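Local coordinates for protein purine nucleoside phosphorylase (PDB 6TK9) that catalyses the reversible phosphorolysis of purine nucleosides such as inosine and guanosine, probably releasing the free base and ribose 1-phosphate, at residues 92-101 with 214-224. Sequence-based numbering, arbitrary orientation.
Sequences VVFPVRVGFF and PEVIALRHLGA
Leu222 and Phe100 meet near the ends of two roughly parallel helices that lie side by side on the central sheet of the alpha/beta phosphorylase fold, a worked example of how neighbouring helices of such a fold are joined by apolar side chains without a hydrogen bond between them. The axes of 94-101 and 214-222 approach to 9.5 Å and cross at -31°. Phe100 swings its ring across the gap because CG stands anti to the backbone N (chi1 179°), and Leu222 CB then sits almost exactly over the ring centre, a CH-pi contact with CB 3.9 Å from the centroid of the Phe100 ring. The two side chains run antiparallel alongside each other; Leu222 CD1 lies against Phe100 CB and Arg97 CG, while Leu222 CD2 lies 4.0 Å from Phe101 CE2. Gly223, with positive phi, closes the second helix in a Schellman motif, and the turn brings Ala224 CB to 3.8 Å from Phe100 CD1. A serine in place of Phe100 would probably leave Leu222 CB and Ala224 CB without their aromatic partner and open a gap between the helix ends.

Farther toward the sheet, Val96 lies crosswise to Leu219, its CG2 being 3.9 Å from Leu219 CG; both side chains also touch Phe107 of strand 106-115, which ties the pair of helices to the sheet beneath. Beside them the aliphatic part of Glu215 passes Val96 CG1, while its carboxylate turns to a salt bridge with Arg80. Where the chain enters 94-101 the fit is closer: the small Ala218 admits Val93, whose CB is 3.5 Å from Ala218 CB.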
loop_
_atom_site.group_PDB
_atom_site.type_symbol
_atom_site.label_atom_id
_atom_site.label_comp_id
_atom_site.label_asym_id
_atom_site.label_seq_id
_atom_site.Cartn_x
_atom_site.Cartn_y
_atom_site.Cartn_z
ATOM N N VAL A 92 -24.214 23.514 2.017
ATOM C CA VAL A 92 -23.393 23.310 3.251
ATOM C C VAL A 92 -22.424 24.490 3.432
ATOM O O VAL A 92 -22.104 24.818 4.592
ATOM C CB VAL A 92 -22.666 21.940 3.208
ATOM C CG1 VAL A 92 -21.442 21.888 4.103
ATOM C CG2 VAL A 92 -23.592 20.775 3.561
ATOM N N VAL A 93 -21.947 25.112 2.358
ATOM C CA VAL A 93 -20.908 26.177 2.480
ATOM C C VAL A 93 -21.535 27.563 2.349
ATOM O O VAL A 93 -20.754 28.535 2.284
ATOM C CB VAL A 93 -19.781 26.011 1.443
ATOM C CG1 VAL A 93 -19.000 24.725 1.649
ATOM C CG2 VAL A 93 -20.309 26.124 0.023
ATOM N N PHE A 94 -22.861 27.683 2.249
ATOM C CA PHE A 94 -23.507 29.015 2.146
ATOM C C PHE A 94 -23.058 29.841 3.356
ATOM O O PHE A 94 -22.429 30.885 3.157
ATOM C CB PHE A 94 -25.018 28.928 1.920
ATOM C CG PHE A 94 -25.605 30.276 1.578
ATOM C CD1 PHE A 94 -25.346 30.873 0.350
ATOM C CD2 PHE A 94 -26.335 30.997 2.516
ATOM C CE1 PHE A 94 -25.826 32.145 0.058
ATOM C CE2 PHE A 94 -26.818 32.266 2.219
ATOM C CZ PHE A 94 -26.564 32.835 0.992
ATOM N N PRO A 95 -23.253 29.377 4.624
ATOM C CA PRO A 95 -22.856 30.150 5.802
ATOM C C PRO A 95 -21.434 30.735 5.704
ATOM O O PRO A 95 -21.338 31.956 5.683
ATOM C CB PRO A 95 -23.025 29.166 6.974
ATOM C CG PRO A 95 -24.092 28.204 6.508
ATOM C CD PRO A 95 -23.880 28.098 5.006
ATOM N N VAL A 96 -20.379 29.916 5.624
ATOM C CA VAL A 96 -18.976 30.441 5.596
ATOM C C VAL A 96 -18.785 31.407 4.413
ATOM O O VAL A 96 -17.942 32.304 4.534
ATOM C CB VAL A 96 -17.903 29.336 5.590
ATOM C CG1 VAL A 96 -17.968 28.507 6.861
ATOM C CG2 VAL A 96 -17.975 28.451 4.354
ATOM N N ARG A 97 -19.523 31.263 3.316
ATOM C CA ARG A 97 -19.427 32.216 2.175
ATOM C C ARG A 97 -19.959 33.589 2.633
ATOM O O ARG A 97 -19.224 34.580 2.456
ATOM C CB ARG A 97 -20.146 31.678 0.926
ATOM C CG ARG A 97 -19.394 30.565 0.196
ATOM C CD ARG A 97 -20.213 29.844 -0.868
ATOM N NE ARG A 97 -19.406 29.357 -1.980
ATOM C CZ ARG A 97 -19.835 28.595 -2.994
ATOM N NH1 ARG A 97 -21.097 28.206 -3.067
ATOM N NH2 ARG A 97 -18.985 28.235 -3.946
ATOM N N VAL A 98 -21.169 33.642 3.216
ATOM C CA VAL A 98 -21.761 34.862 3.854
ATOM C C VAL A 98 -20.794 35.385 4.923
ATOM O O VAL A 98 -20.526 36.604 4.959
ATOM C CB VAL A 98 -23.153 34.577 4.452
ATOM C CG1 VAL A 98 -23.632 35.699 5.357
ATOM C CG2 VAL A 98 -24.171 34.316 3.361
ATOM N N GLY A 99 -20.259 34.484 5.742
ATOM C CA GLY A 99 -19.253 34.838 6.756
ATOM C C GLY A 99 -18.120 35.635 6.143
ATOM O O GLY A 99 -17.660 36.609 6.757
ATOM N N PHE A 100 -17.640 35.208 4.981
ATOM C CA PHE A 100 -16.475 35.838 4.311
ATOM C C PHE A 100 -16.858 37.263 3.901
ATOM O O PHE A 100 -16.036 38.170 4.040
ATOM C CB PHE A 100 -16.006 35.001 3.120
ATOM C CG PHE A 100 -14.837 35.592 2.381
ATOM C CD1 PHE A 100 -13.545 35.441 2.859
ATOM C CD2 PHE A 100 -15.032 36.292 1.204
ATOM C CE1 PHE A 100 -12.465 35.973 2.171
ATOM C CE2 PHE A 100 -13.957 36.842 0.525
ATOM C CZ PHE A 100 -12.679 36.691 1.015
ATOM N N PHE A 101 -18.085 37.434 3.421
ATOM C CA PHE A 101 -18.554 38.677 2.765
ATOM C C PHE A 101 -19.038 39.663 3.819
ATOM O O PHE A 101 -19.209 40.830 3.444
ATOM C CB PHE A 101 -19.628 38.369 1.725
ATOM C CG PHE A 101 -19.049 37.976 0.396
ATOM C CD1 PHE A 101 -18.393 38.919 -0.387
ATOM C CD2 PHE A 101 -19.138 36.667 -0.060
ATOM C CE1 PHE A 101 -17.839 38.562 -1.608
ATOM C CE2 PHE A 101 -18.587 36.311 -1.281
ATOM C CZ PHE A 101 -17.938 37.257 -2.051
ATOM N N PRO A 214 -15.863 20.626 2.654
ATOM C CA PRO A 214 -16.536 21.516 1.712
ATOM C C PRO A 214 -16.283 22.979 2.103
ATOM O O PRO A 214 -16.063 23.782 1.229
ATOM C CB PRO A 214 -18.025 21.124 1.758
ATOM C CG PRO A 214 -18.176 20.143 2.915
ATOM C CD PRO A 214 -16.790 19.700 3.331
ATOM N N GLU A 215 -16.311 23.270 3.405
ATOM C CA GLU A 215 -16.003 24.603 3.990
ATOM C C GLU A 215 -14.576 24.983 3.578
ATOM O O GLU A 215 -14.397 26.099 3.018
ATOM C CB GLU A 215 -16.234 24.602 5.513
ATOM C CG GLU A 215 -17.706 24.482 5.887
ATOM C CD GLU A 215 -18.039 23.640 7.107
ATOM O OE1 GLU A 215 -17.810 24.119 8.223
ATOM O OE2 GLU A 215 -18.554 22.518 6.945
ATOM N N VAL A 216 -13.601 24.095 3.793
ATOM C CA VAL A 216 -12.180 24.385 3.444
ATOM C C VAL A 216 -12.064 24.745 1.959
ATOM O O VAL A 216 -11.392 25.720 1.666
ATOM C CB VAL A 216 -11.250 23.221 3.784
ATOM C CG1 VAL A 216 -9.840 23.543 3.299
ATOM C CG2 VAL A 216 -11.264 22.908 5.273
ATOM N N ILE A 217 -12.690 23.984 1.060
ATOM C CA ILE A 217 -12.620 24.206 -0.418
ATOM C C ILE A 217 -13.313 25.532 -0.768
ATOM O O ILE A 217 -12.725 26.340 -1.518
ATOM C CB ILE A 217 -13.229 23.017 -1.196
ATOM C CG1 ILE A 217 -12.421 21.737 -0.979
ATOM C CG2 ILE A 217 -13.351 23.352 -2.673
ATOM C CD1 ILE A 217 -13.101 20.479 -1.462
ATOM N N ALA A 218 -14.526 25.743 -0.257
ATOM C CA ALA A 218 -15.332 26.976 -0.457
ATOM C C ALA A 218 -14.520 28.211 -0.035
ATOM O O ALA A 218 -14.538 29.215 -0.786
ATOM C CB ALA A 218 -16.641 26.873 0.296
ATOM N N LEU A 219 -13.820 28.127 1.100
ATOM C CA LEU A 219 -13.098 29.262 1.723
ATOM C C LEU A 219 -11.773 29.537 0.998
ATOM O O LEU A 219 -11.393 30.737 0.931
ATOM C CB LEU A 219 -12.891 28.982 3.211
ATOM C CG LEU A 219 -14.123 29.250 4.072
ATOM C CD1 LEU A 219 -13.973 28.642 5.448
ATOM C CD2 LEU A 219 -14.382 30.739 4.185
ATOM N N ARG A 220 -11.098 28.525 0.442
ATOM C CA ARG A 220 -9.821 28.765 -0.298
ATOM C C ARG A 220 -10.161 29.320 -1.685
ATOM O O ARG A 220 -9.386 30.147 -2.215
ATOM C CB ARG A 220 -8.957 27.503 -0.367
ATOM C CG ARG A 220 -8.438 27.044 0.985
ATOM C CD ARG A 220 -7.410 27.959 1.620
ATOM N NE ARG A 220 -6.329 28.310 0.721
ATOM C CZ ARG A 220 -5.997 29.543 0.386
ATOM N NH1 ARG A 220 -6.618 30.582 0.920
ATOM N NH2 ARG A 220 -5.040 29.738 -0.495
ATOM N N HIS A 221 -11.302 28.914 -2.241
ATOM C CA HIS A 221 -11.892 29.537 -3.458
ATOM C C HIS A 221 -11.941 31.061 -3.264
ATOM O O HIS A 221 -11.493 31.789 -4.168
ATOM C CB HIS A 221 -13.255 28.894 -3.732
ATOM C CG HIS A 221 -13.997 29.455 -4.893
ATOM N ND1 HIS A 221 -15.205 30.120 -4.744
ATOM C CD2 HIS A 221 -13.737 29.420 -6.216
ATOM C CE1 HIS A 221 -15.645 30.496 -5.934
ATOM N NE2 HIS A 221 -14.760 30.084 -6.852
ATOM N N LEU A 222 -12.375 31.505 -2.078
ATOM C CA LEU A 222 -12.636 32.925 -1.713
ATOM C C LEU A 222 -11.348 33.667 -1.362
ATOM O O LEU A 222 -11.385 34.912 -1.409
ATOM C CB LEU A 222 -13.618 32.953 -0.539
ATOM C CG LEU A 222 -15.035 32.554 -0.933
ATOM C CD1 LEU A 222 -15.868 32.275 0.290
ATOM C CD2 LEU A 222 -15.674 33.630 -1.792
ATOM N N GLY A 223 -10.281 32.932 -1.015
ATOM C CA GLY A 223 -8.962 33.473 -0.629
ATOM C C GLY A 223 -8.848 33.694 0.872
ATOM O O GLY A 223 -7.885 34.343 1.295
ATOM N N ALA A 224 -9.799 33.176 1.650
ATOM C CA ALA A 224 -9.782 33.198 3.129
ATOM C C ALA A 224 -8.596 32.368 3.634
ATOM O O ALA A 224 -8.156 31.469 2.902
ATOM C CB ALA A 224 -11.096 32.657 3.650
#